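Local coordinates for protein peptidyl-prolyl cis-trans isomerase (Hirschia baltica, PDB 5EX2) that probably catalyses the cis-trans isomerisation of peptide bonds preceding proline, as a periplasmic folding helper of the cyclophilin family, at residues Phe98-Lys103 against Ile129-Asp134; Lys103-Thr108 against Gly122-Phe127; Glu146-His151 against Leu181-Ser186; Glu42-His47 against Asp93-Phe98. All blocks are in the same frame, centred on the assembly; numbering follows the deposited sequence.

Contact 1. Residues Phe98-Lys103 against Ile129-Asp134; sequences FRRDPK and IETRQD. With MG (magnesium ion), chain C.
Beside a magnesium site, where an edge strand of a five-stranded antiparallel sheet runs into a loop, R100 reaches T131 and D134 through its guanidinium edge. NH2 does most of the work. R100 NH2 donates an almost straight bond to T131 OG1 (2.9 Å, 170° at the hydrogen), with the hydroxyl close to the guanidinium plane, and makes a salt bridge to D134 OD1 at 2.7 Å. The carboxylate stands steeply to the guanidinium, the two planes 79° apart, and its oxygen is met from above the carboxylate plane; a second, weak bond comes from NH1. With CG trans to the backbone N (chi1 -176°) and a bend at chi3, the R100 chain reaches past strand 145-148, which lies between 98-100 and 127-132 in the sheet and pairs with both. S147 OG of that middle strand bonds both R100 NE and T131 OG1, and NH1 also donates to I105 O, so the guanidinium is fixed in its rotation. A leucine here would probably leave D134 OD1 without its counter-charge and T131 OG1 without the NH2 donor. P102 lies along the same carboxylate, its CB 3.3 Å from D134 OD1, while D134 OD2 bonds Y120 OH. At the other end of the strand F98 CZ meets I129 CD1 at the ring edge, 4.2 Å away. Next to D134, Q133 turns away from R100 and gives OE1 to the magnesium at 2.4 Å, a site completed by Q115, E135 and three waters.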
# COMPACT_ATOMS: atom_id res chain seq x y z
N PHE A 98 -2.63 -4.26 -13.51
CA PHE A 98 -1.38 -4.66 -14.11
C PHE A 98 -1.56 -6.02 -14.76
O PHE A 98 -2.46 -6.77 -14.42
CB PHE A 98 -0.23 -4.65 -13.09
CG PHE A 98 -0.35 -5.66 -11.97
CD1 PHE A 98 -1.23 -5.46 -10.93
CD2 PHE A 98 0.48 -6.76 -11.94
CE1 PHE A 98 -1.31 -6.37 -9.88
CE2 PHE A 98 0.41 -7.67 -10.90
CZ PHE A 98 -0.49 -7.47 -9.87
N ARG A 99 -0.70 -6.29 -15.74
CA ARG A 99 -0.67 -7.56 -16.45
C ARG A 99 0.24 -8.50 -15.69
O ARG A 99 1.45 -8.29 -15.66
CB ARG A 99 -0.16 -7.39 -17.87
CG ARG A 99 -0.92 -6.38 -18.71
CD ARG A 99 -2.33 -6.81 -18.94
NE ARG A 99 -2.38 -8.09 -19.63
CZ ARG A 99 -3.49 -8.80 -19.81
NH1 ARG A 99 -4.63 -8.31 -19.35
NH2 ARG A 99 -3.45 -9.97 -20.44
N ARG A 100 -0.35 -9.51 -15.06
CA ARG A 100 0.38 -10.42 -14.20
C ARG A 100 0.64 -11.76 -14.89
O ARG A 100 -0.28 -12.37 -15.45
CB ARG A 100 -0.40 -10.61 -12.92
CG ARG A 100 0.29 -11.47 -11.89
CD ARG A 100 -0.53 -11.64 -10.61
NE ARG A 100 -1.80 -12.30 -10.88
CZ ARG A 100 -1.99 -13.61 -10.87
NH1 ARG A 100 -1.00 -14.44 -10.57
NH2 ARG A 100 -3.18 -14.09 -11.16
N ASP A 101 1.89 -12.22 -14.84
CA ASP A 101 2.25 -13.55 -15.31
C ASP A 101 2.03 -14.54 -14.17
O ASP A 101 2.79 -14.54 -13.21
CB ASP A 101 3.71 -13.55 -15.77
CG ASP A 101 4.18 -14.91 -16.26
OD1 ASP A 101 3.42 -15.89 -16.19
OD2 ASP A 101 5.35 -14.99 -16.70
N PRO A 102 1.01 -15.40 -14.27
CA PRO A 102 0.69 -16.30 -13.16
C PRO A 102 1.75 -17.36 -12.90
O PRO A 102 1.63 -18.07 -11.90
CB PRO A 102 -0.60 -16.99 -13.62
CG PRO A 102 -1.08 -16.24 -14.77
CD PRO A 102 0.08 -15.58 -15.40
N LYS A 103 2.70 -17.51 -13.81
CA LYS A 103 3.80 -18.47 -13.64
C LYS A 103 4.95 -17.83 -12.86
O LYS A 103 5.88 -18.53 -12.42
CB LYS A 103 4.34 -18.94 -14.99
CG LYS A 103 3.32 -19.58 -15.92
CD LYS A 103 2.76 -20.87 -15.37
CE LYS A 103 1.97 -21.62 -16.44
NZ LYS A 103 0.90 -22.47 -15.86
N ILE A 129 -4.28 -8.77 -3.55
CA ILE A 129 -4.37 -8.81 -5.00
C ILE A 129 -5.70 -9.44 -5.37
O ILE A 129 -6.13 -10.39 -4.73
CB ILE A 129 -3.22 -9.62 -5.64
CG1 ILE A 129 -1.85 -9.09 -5.20
CG2 ILE A 129 -3.35 -9.63 -7.16
CD1 ILE A 129 -1.50 -7.75 -5.76
N GLU A 130 -6.37 -8.86 -6.37
CA GLU A 130 -7.53 -9.48 -6.99
C GLU A 130 -7.19 -9.71 -8.45
O GLU A 130 -6.45 -8.94 -9.06
CB GLU A 130 -8.80 -8.62 -6.85
CG GLU A 130 -10.03 -9.28 -7.40
CD GLU A 130 -11.30 -8.56 -7.04
OE1 GLU A 130 -11.26 -7.37 -6.67
OE2 GLU A 130 -12.35 -9.21 -7.12
N THR A 131 -7.72 -10.78 -9.02
CA THR A 131 -7.27 -11.17 -10.34
C THR A 131 -8.35 -11.86 -11.13
O THR A 131 -9.20 -12.52 -10.57
CB THR A 131 -6.06 -12.09 -10.23
OG1 THR A 131 -5.48 -12.33 -11.52
CG2 THR A 131 -6.38 -13.42 -9.54
N ARG A 132 -8.27 -11.68 -12.44
CA ARG A 132 -8.95 -12.57 -13.37
C ARG A 132 -8.27 -13.94 -13.29
O ARG A 132 -7.16 -14.07 -12.77
CB ARG A 132 -8.93 -11.99 -14.78
CG ARG A 132 -9.50 -10.58 -14.86
CD ARG A 132 -10.97 -10.53 -14.49
NE ARG A 132 -11.80 -11.15 -15.50
CZ ARG A 132 -13.13 -11.23 -15.44
NH1 ARG A 132 -13.79 -10.69 -14.42
NH2 ARG A 132 -13.80 -11.81 -16.42
N GLN A 133 -8.94 -14.97 -13.77
CA GLN A 133 -8.45 -16.32 -13.56
C GLN A 133 -7.16 -16.60 -14.30
O GLN A 133 -7.00 -16.25 -15.47
CB GLN A 133 -9.54 -17.32 -13.97
CG GLN A 133 -10.63 -17.40 -12.94
CD GLN A 133 -10.19 -18.02 -11.64
OE1 GLN A 133 -9.09 -18.58 -11.53
NE2 GLN A 133 -11.05 -17.94 -10.64
N ASP A 134 -6.25 -17.31 -13.63
CA ASP A 134 -4.93 -17.60 -14.18
C ASP A 134 -5.00 -18.41 -15.46
O ASP A 134 -4.12 -18.29 -16.32
CB ASP A 134 -4.11 -18.35 -13.13
CG ASP A 134 -4.08 -17.63 -11.81
OD1 ASP A 134 -3.20 -16.77 -11.61
OD2 ASP A 134 -4.95 -17.90 -10.97
MG MG C . -8.21 -20.78 -11.35
O HOH W 1 -10.41 -21.42 -11.81
O HOH W 2 -7.93 -22.84 -10.38
O HOH W 3 -5.95 -20.00 -10.80

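Contact 2. Residues Lys103-Thr108 against Gly122-Phe127; sequences KSIVLT and GFYNGF
I105 turns CG2 trans to its backbone N, and Y124 places its ring likewise (chi1 171°), so that the methyl comes down over the ring. I105 CG2 lies 3.6 Å from the centroid of Y124 and 9° off the normal, a CH-pi contact over the centre of the face; the opposite face carries N125 CG nearer its rim. V106 O approaches the ring edge, 3.9 Å from Y124 CD1. L107 comes in crosswise, CD2 against Y124 CB at 3.9 Å. Beyond these side chains the backbones join: T108 and F123 form an antiparallel hydrogen-bonded pair, T108 N to F123 O and F123 N to T108 O, both 2.9 Å. G122 CA passes 3.1 Å from T108 O, where a side chain would collide with that oxygen. One water donates to V106 O and, weakly, to F123 O, and is hydrogen-bonded to T108 OG1. Past Y124 the chain reverses in a type I' beta turn to F127, making 119-124 and 127-132 a hairpin. T108 thus adds the short outermost strand 108-109 to 119-124, while L107 packs on I129 and T131 of 127-132, Y124 OH bonds E42, and the F123 ring meets F240 of helix 238-247 edge-to-face.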
# COMPACT_ATOMS: atom_id res chain seq x y z
N LYS A 103 2.70 -17.51 -13.81
CA LYS A 103 3.80 -18.47 -13.64
C LYS A 103 4.95 -17.83 -12.86
O LYS A 103 5.88 -18.53 -12.42
CB LYS A 103 4.34 -18.94 -14.99
CG LYS A 103 3.32 -19.58 -15.92
CD LYS A 103 2.76 -20.87 -15.37
CE LYS A 103 1.97 -21.62 -16.44
NZ LYS A 103 0.90 -22.47 -15.86
N SER A 104 4.91 -16.51 -12.72
CA SER A 104 5.98 -15.75 -12.12
C SER A 104 5.56 -15.12 -10.80
O SER A 104 6.17 -15.38 -9.76
CB SER A 104 6.44 -14.68 -13.10
OG SER A 104 7.45 -13.86 -12.57
N ILE A 105 4.48 -14.33 -10.85
CA ILE A 105 3.92 -13.71 -9.66
C ILE A 105 2.73 -14.54 -9.23
O ILE A 105 1.66 -14.47 -9.82
CB ILE A 105 3.53 -12.25 -9.91
CG1 ILE A 105 4.80 -11.42 -10.14
CG2 ILE A 105 2.75 -11.67 -8.74
CD1 ILE A 105 4.55 -9.95 -10.43
N VAL A 106 2.96 -15.39 -8.25
CA VAL A 106 1.99 -16.37 -7.79
C VAL A 106 1.30 -15.86 -6.54
O VAL A 106 1.95 -15.47 -5.57
CB VAL A 106 2.65 -17.72 -7.50
CG1 VAL A 106 1.63 -18.74 -7.00
CG2 VAL A 106 3.36 -18.24 -8.74
N LEU A 107 -0.02 -15.84 -6.58
CA LEU A 107 -0.79 -15.42 -5.43
C LEU A 107 -0.97 -16.55 -4.46
O LEU A 107 -1.20 -17.69 -4.84
CB LEU A 107 -2.16 -14.92 -5.86
CG LEU A 107 -2.17 -13.87 -6.96
CD1 LEU A 107 -3.59 -13.34 -7.14
CD2 LEU A 107 -1.24 -12.75 -6.63
N THR A 108 -0.86 -16.23 -3.19
CA THR A 108 -1.25 -17.13 -2.12
C THR A 108 -2.73 -16.98 -1.94
O THR A 108 -3.23 -15.90 -1.62
CB THR A 108 -0.51 -16.82 -0.81
OG1 THR A 108 0.89 -17.03 -0.99
CG2 THR A 108 -1.04 -17.65 0.35
N GLY A 122 -6.09 -12.89 -3.27
CA GLY A 122 -5.03 -13.56 -2.55
C GLY A 122 -3.99 -12.53 -2.23
O GLY A 122 -4.26 -11.32 -2.26
N PHE A 123 -2.81 -13.01 -1.88
CA PHE A 123 -1.72 -12.14 -1.45
C PHE A 123 -0.46 -12.38 -2.25
O PHE A 123 -0.14 -13.52 -2.61
CB PHE A 123 -1.40 -12.36 0.02
CG PHE A 123 -2.53 -12.04 0.97
CD1 PHE A 123 -2.71 -10.77 1.47
CD2 PHE A 123 -3.39 -13.04 1.39
CE1 PHE A 123 -3.74 -10.49 2.37
CE2 PHE A 123 -4.42 -12.78 2.28
CZ PHE A 123 -4.59 -11.50 2.77
N TYR A 124 0.27 -11.30 -2.49
CA TYR A 124 1.60 -11.39 -3.05
C TYR A 124 2.47 -10.38 -2.34
O TYR A 124 2.16 -9.18 -2.35
CB TYR A 124 1.61 -11.10 -4.55
CG TYR A 124 3.00 -10.96 -5.11
CD1 TYR A 124 3.82 -12.06 -5.29
CD2 TYR A 124 3.50 -9.72 -5.46
CE1 TYR A 124 5.10 -11.92 -5.80
CE2 TYR A 124 4.77 -9.56 -5.96
CZ TYR A 124 5.57 -10.66 -6.13
OH TYR A 124 6.85 -10.51 -6.64
N ASN A 125 3.54 -10.84 -1.71
CA ASN A 125 4.47 -9.95 -1.01
C ASN A 125 3.76 -9.08 0.00
O ASN A 125 4.16 -7.94 0.25
CB ASN A 125 5.23 -9.10 -2.02
CG ASN A 125 6.48 -9.77 -2.50
OD1 ASN A 125 6.71 -10.94 -2.23
ND2 ASN A 125 7.32 -9.02 -3.21
N GLY A 126 2.72 -9.62 0.61
CA GLY A 126 1.99 -8.91 1.64
C GLY A 126 0.97 -7.92 1.11
O GLY A 126 0.28 -7.27 1.89
N PHE A 127 0.90 -7.78 -0.21
CA PHE A 127 -0.10 -6.91 -0.83
C PHE A 127 -1.33 -7.73 -1.17
O PHE A 127 -1.21 -8.86 -1.65
CB PHE A 127 0.44 -6.25 -2.10
CG PHE A 127 1.66 -5.38 -1.86
CD1 PHE A 127 1.53 -4.12 -1.32
CD2 PHE A 127 2.94 -5.83 -2.18
CE1 PHE A 127 2.64 -3.31 -1.10
CE2 PHE A 127 4.05 -5.00 -1.95
CZ PHE A 127 3.89 -3.76 -1.42
O HOH W 4 2.50 -15.67 -2.85

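Contact 3. Residues Glu146-His151 against Leu181-Ser186; sequences ESWMPH and LDRKYS
The indole of W148 carries the aliphatic part of R183 on one face, and the imidazole of H151 has L181 on a face and D182 at its edge. R183 CD sits 3.6 Å from the centroid of the six-membered ring of W148, 7° off its normal, a CH-pi contact, while CG lies over the middle of the bicycle. The R183 guanidinium is too far along for more than a weak cation-pi attraction. This is the end of strand 145-148, in the five-stranded sheet of this cyclophilin, docking on the loop that precedes strand 187-191 of the beta-barrel. W148 holds CG between its backbone N and carbonyl carbon (chi1 53°), which swings the indole to the side where R183 passes. Having crossed the ring, R183 bends at chi3 and grips E146 side-on: NE and NH2 both donate to OE2, NH2 at 2.8 Å, with the carboxylate and guanidinium planes only 15° apart. At the other end L181 CB makes a CH-pi contact over the H151 ring, 3.7 Å from its centroid, and Y185 O lies at the edge of that ring. The far nitrogen, NE2, bonds S157 OG of the barrel. D182 OD2 packs against P150 CB and makes a salt bridge with R179, so this carboxylate is held from both oxygens. D182 OD1 takes two bonds from one residue: H151 N reaches it from the syn side at 2.8 Å, and H151 ND1 from the anti side at 3.1 Å, with the oxygen close to the imidazole plane.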
# COMPACT_ATOMS: atom_id res chain seq x y z
N GLU A 146 -5.18 -9.97 -16.12
CA GLU A 146 -5.39 -8.71 -15.44
C GLU A 146 -5.50 -8.91 -13.93
O GLU A 146 -6.25 -9.76 -13.45
CB GLU A 146 -6.66 -8.05 -15.98
CG GLU A 146 -6.89 -6.66 -15.45
CD GLU A 146 -8.01 -5.96 -16.16
OE1 GLU A 146 -7.80 -5.56 -17.32
OE2 GLU A 146 -9.07 -5.80 -15.54
N SER A 147 -4.73 -8.12 -13.19
CA SER A 147 -4.79 -8.14 -11.73
C SER A 147 -4.74 -6.72 -11.19
O SER A 147 -4.39 -5.80 -11.91
CB SER A 147 -3.64 -8.95 -11.16
OG SER A 147 -3.64 -10.28 -11.70
N TRP A 148 -5.11 -6.54 -9.94
CA TRP A 148 -5.06 -5.22 -9.33
C TRP A 148 -4.91 -5.36 -7.82
O TRP A 148 -5.13 -6.44 -7.27
CB TRP A 148 -6.30 -4.40 -9.70
CG TRP A 148 -7.63 -5.07 -9.42
CD1 TRP A 148 -8.44 -4.85 -8.34
CD2 TRP A 148 -8.31 -6.03 -10.26
NE1 TRP A 148 -9.58 -5.61 -8.46
CE2 TRP A 148 -9.52 -6.35 -9.61
CE3 TRP A 148 -8.02 -6.64 -11.48
CZ2 TRP A 148 -10.42 -7.27 -10.14
CZ3 TRP A 148 -8.92 -7.56 -12.00
CH2 TRP A 148 -10.11 -7.86 -11.33
N MET A 149 -4.50 -4.29 -7.15
CA MET A 149 -4.44 -4.29 -5.71
C MET A 149 -5.69 -3.62 -5.20
O MET A 149 -5.83 -2.39 -5.30
CB MET A 149 -3.20 -3.56 -5.21
CG MET A 149 -3.16 -3.44 -3.70
SD MET A 149 -1.50 -3.15 -3.06
CE MET A 149 -1.11 -1.54 -3.73
N PRO A 150 -6.62 -4.41 -4.65
CA PRO A 150 -7.89 -3.82 -4.22
C PRO A 150 -7.72 -2.89 -3.05
O PRO A 150 -6.75 -3.00 -2.31
CB PRO A 150 -8.72 -5.04 -3.83
CG PRO A 150 -7.72 -6.06 -3.44
CD PRO A 150 -6.58 -5.86 -4.40
N HIS A 151 -8.67 -1.98 -2.89
CA HIS A 151 -8.57 -0.94 -1.91
C HIS A 151 -9.05 -1.43 -0.54
O HIS A 151 -10.05 -0.96 0.01
CB HIS A 151 -9.32 0.29 -2.41
CG HIS A 151 -8.62 0.98 -3.55
ND1 HIS A 151 -8.59 0.48 -4.83
CD2 HIS A 151 -7.89 2.11 -3.57
CE1 HIS A 151 -7.88 1.30 -5.59
NE2 HIS A 151 -7.44 2.29 -4.85
N LEU A 181 -13.61 1.49 -5.52
CA LEU A 181 -12.45 2.15 -6.13
C LEU A 181 -11.66 1.25 -7.04
O LEU A 181 -10.86 1.72 -7.85
CB LEU A 181 -11.50 2.66 -5.06
CG LEU A 181 -12.07 3.66 -4.07
CD1 LEU A 181 -10.96 4.06 -3.11
CD2 LEU A 181 -12.65 4.89 -4.75
N ASP A 182 -11.86 -0.06 -6.90
CA ASP A 182 -11.01 -1.03 -7.58
C ASP A 182 -11.13 -0.90 -9.10
O ASP A 182 -12.23 -0.71 -9.64
CB ASP A 182 -11.37 -2.45 -7.16
CG ASP A 182 -11.11 -2.74 -5.70
OD1 ASP A 182 -10.57 -1.87 -4.99
OD2 ASP A 182 -11.42 -3.88 -5.28
N ARG A 183 -9.97 -0.97 -9.75
CA ARG A 183 -9.82 -0.85 -11.20
C ARG A 183 -10.12 0.56 -11.70
O ARG A 183 -10.12 0.79 -12.90
CB ARG A 183 -10.69 -1.87 -11.92
CG ARG A 183 -10.43 -3.30 -11.48
CD ARG A 183 -11.25 -4.31 -12.27
NE ARG A 183 -10.86 -4.32 -13.67
CZ ARG A 183 -11.54 -3.78 -14.67
NH1 ARG A 183 -12.70 -3.17 -14.47
NH2 ARG A 183 -11.05 -3.87 -15.90
N LYS A 184 -10.27 1.51 -10.77
CA LYS A 184 -10.56 2.90 -11.13
C LYS A 184 -9.56 3.89 -10.54
O LYS A 184 -9.55 5.04 -10.95
CB LYS A 184 -11.96 3.27 -10.67
CG LYS A 184 -13.04 2.48 -11.37
CD LYS A 184 -14.42 2.70 -10.76
CE LYS A 184 -15.48 1.99 -11.57
NZ LYS A 184 -16.83 2.09 -10.95
N TYR A 185 -8.74 3.46 -9.59
CA TYR A 185 -7.75 4.33 -8.97
C TYR A 185 -6.44 3.57 -8.89
O TYR A 185 -6.42 2.34 -8.77
CB TYR A 185 -8.17 4.79 -7.57
CG TYR A 185 -9.35 5.71 -7.62
CD1 TYR A 185 -10.62 5.21 -7.83
CD2 TYR A 185 -9.19 7.09 -7.52
CE1 TYR A 185 -11.71 6.04 -7.93
CE2 TYR A 185 -10.29 7.94 -7.62
CZ TYR A 185 -11.54 7.41 -7.83
OH TYR A 185 -12.63 8.25 -7.93
N SER A 186 -5.34 4.30 -8.95
CA SER A 186 -4.02 3.69 -8.98
C SER A 186 -3.49 3.42 -7.58
O SER A 186 -2.86 4.27 -6.97
CB SER A 186 -3.04 4.60 -9.73
OG SER A 186 -3.52 4.93 -11.02
O HOH W 5 -7.85 -1.67 -7.02

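Contact 4. Residues Glu42-His47 against Asp93-Phe98; sequences EIAPNH and DGEFVF
Hydrogen bonds come first, and E95 collects them at the start of helix 45-57. E95 OE2 accepts from N46 N through the syn lone pair (2.9 Å, 165° at the hydrogen). E95 OE1 accepts twice from H47, from the backbone N at 2.8 Å and from ND1 at 2.7 Å, the latter on the anti side with the oxygen 2° out of the imidazole plane. Ring and carboxylate are nearly coplanar, 25° apart, and E95 gets there on a chain extended beyond CG. A44 is at the N-cap position, and the carboxylate accepts from the backbone N-H groups of N46 and H47 just after it. Water bridges form a second group: one water donates to both I43 O and V97 O, another accepts from N46 ND2 and donates to D93 O. Van der Waals packing makes the third. P45 CD rests 3.2 Å from E95 OE2, and the F98 ring sets one face against I43 CA, with CE1 4.0 Å from I43 CG1. I43 reaches F127 and I129 too, while H47 and A44 also lie on W188 of the barrel. A glutamine here, lacking the charge, would probably set its NH2 against either N46 N or the H47 N-H groups and leave those donors without an acceptor. Three N-H groups on a single carboxylate, set where the helix dipole is positive, imply that E95 is likely to stay ionised and to fix the imidazole's rotation as well as the helix end.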
# COMPACT_ATOMS: atom_id res chain seq x y z
N GLU A 42 5.75 -3.54 -8.71
CA GLU A 42 5.24 -4.49 -9.67
C GLU A 42 3.75 -4.22 -9.96
O GLU A 42 3.23 -4.67 -10.98
CB GLU A 42 5.46 -5.92 -9.13
CG GLU A 42 6.95 -6.23 -8.93
CD GLU A 42 7.22 -7.64 -8.44
OE1 GLU A 42 7.18 -7.86 -7.21
OE2 GLU A 42 7.50 -8.53 -9.28
N ILE A 43 3.10 -3.45 -9.10
CA ILE A 43 1.67 -3.18 -9.22
C ILE A 43 1.42 -1.86 -9.95
O ILE A 43 0.53 -1.76 -10.80
CB ILE A 43 1.01 -3.18 -7.83
CG1 ILE A 43 1.13 -4.58 -7.21
CG2 ILE A 43 -0.44 -2.72 -7.92
CD1 ILE A 43 0.65 -4.68 -5.78
N ALA A 44 2.21 -0.84 -9.62
CA ALA A 44 2.04 0.48 -10.22
C ALA A 44 3.41 1.15 -10.38
O ALA A 44 3.75 2.05 -9.64
CB ALA A 44 1.12 1.32 -9.38
N PRO A 45 4.20 0.68 -11.36
CA PRO A 45 5.59 1.14 -11.46
C PRO A 45 5.74 2.65 -11.62
O PRO A 45 6.61 3.25 -10.99
CB PRO A 45 6.12 0.43 -12.71
CG PRO A 45 4.94 -0.11 -13.42
CD PRO A 45 3.87 -0.31 -12.40
N ASN A 46 4.93 3.27 -12.47
CA ASN A 46 5.10 4.70 -12.70
C ASN A 46 4.63 5.52 -11.51
O ASN A 46 5.18 6.58 -11.22
CB ASN A 46 4.36 5.12 -13.97
CG ASN A 46 4.98 4.53 -15.21
OD1 ASN A 46 6.21 4.44 -15.32
ND2 ASN A 46 4.15 4.10 -16.14
N HIS A 47 3.62 5.06 -10.80
CA HIS A 47 3.22 5.76 -9.59
C HIS A 47 4.27 5.65 -8.50
O HIS A 47 4.54 6.62 -7.81
CB HIS A 47 1.88 5.24 -9.08
CG HIS A 47 0.71 5.85 -9.78
ND1 HIS A 47 0.34 5.48 -11.05
CD2 HIS A 47 -0.14 6.84 -9.41
CE1 HIS A 47 -0.70 6.21 -11.44
NE2 HIS A 47 -1.01 7.04 -10.46
N ASP A 93 0.04 8.85 -15.76
CA ASP A 93 -1.08 8.14 -16.36
C ASP A 93 -1.59 7.07 -15.41
O ASP A 93 -0.82 6.46 -14.67
CB ASP A 93 -0.69 7.49 -17.69
CG ASP A 93 -0.61 8.48 -18.84
OD1 ASP A 93 -0.95 9.67 -18.63
OD2 ASP A 93 -0.22 8.07 -19.95
N GLY A 94 -2.90 6.84 -15.46
CA GLY A 94 -3.51 5.87 -14.58
C GLY A 94 -2.88 4.49 -14.72
O GLY A 94 -2.52 4.06 -15.83
N GLU A 95 -2.74 3.83 -13.59
CA GLU A 95 -2.25 2.46 -13.50
C GLU A 95 -3.23 1.73 -12.60
O GLU A 95 -2.95 1.51 -11.41
CB GLU A 95 -0.83 2.39 -12.93
CG GLU A 95 0.26 2.81 -13.89
CD GLU A 95 1.63 2.81 -13.24
OE1 GLU A 95 1.77 3.43 -12.16
OE2 GLU A 95 2.57 2.21 -13.81
N PHE A 96 -4.36 1.33 -13.15
CA PHE A 96 -5.44 0.79 -12.33
C PHE A 96 -5.38 -0.72 -12.22
O PHE A 96 -5.94 -1.31 -11.30
CB PHE A 96 -6.80 1.20 -12.90
CG PHE A 96 -6.98 2.69 -13.11
CD1 PHE A 96 -6.33 3.62 -12.32
CD2 PHE A 96 -7.81 3.14 -14.11
CE1 PHE A 96 -6.54 4.98 -12.55
CE2 PHE A 96 -8.01 4.50 -14.33
CZ PHE A 96 -7.37 5.41 -13.55
N VAL A 97 -4.73 -1.34 -13.20
CA VAL A 97 -4.53 -2.78 -13.21
C VAL A 97 -3.13 -3.04 -13.71
O VAL A 97 -2.49 -2.15 -14.27
CB VAL A 97 -5.55 -3.52 -14.11
CG1 VAL A 97 -6.97 -3.28 -13.64
CG2 VAL A 97 -5.40 -3.10 -15.56
N PHE A 98 -2.63 -4.26 -13.51
CA PHE A 98 -1.38 -4.66 -14.11
C PHE A 98 -1.56 -6.02 -14.76
O PHE A 98 -2.46 -6.77 -14.42
CB PHE A 98 -0.23 -4.65 -13.09
CG PHE A 98 -0.35 -5.66 -11.97
CD1 PHE A 98 -1.23 -5.46 -10.93
CD2 PHE A 98 0.48 -6.76 -11.94
CE1 PHE A 98 -1.31 -6.37 -9.88
CE2 PHE A 98 0.41 -7.67 -10.90
CZ PHE A 98 -0.49 -7.47 -9.87
O HOH W 6 -0.08 -1.13 -13.37
O HOH W 7 1.53 5.45 -15.78

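Contacts 1, 2 and 3 all reach the five-stranded sheet; contact 4 ties the start of helix 45-57 to the approach to edge strand 98-100, sharing F98 with contact 1. All are partly buried; contact 1 lies farthest out, its centre about 18 Å from the chain's against about 12 Å for contacts 3 and 4, yet none of its touching residues is exposed, whereas four of ten are in contact 4. Contact 2 is the least charged, relying on backbone pairing and a methyl-on-ring contact; contact 1 sets an arginine-aspartate bridge next to the magnesium site. Contacts 3 and 4 both join a histidine to a carboxylate, but contact 3 adds an arginine-glutamate bridge.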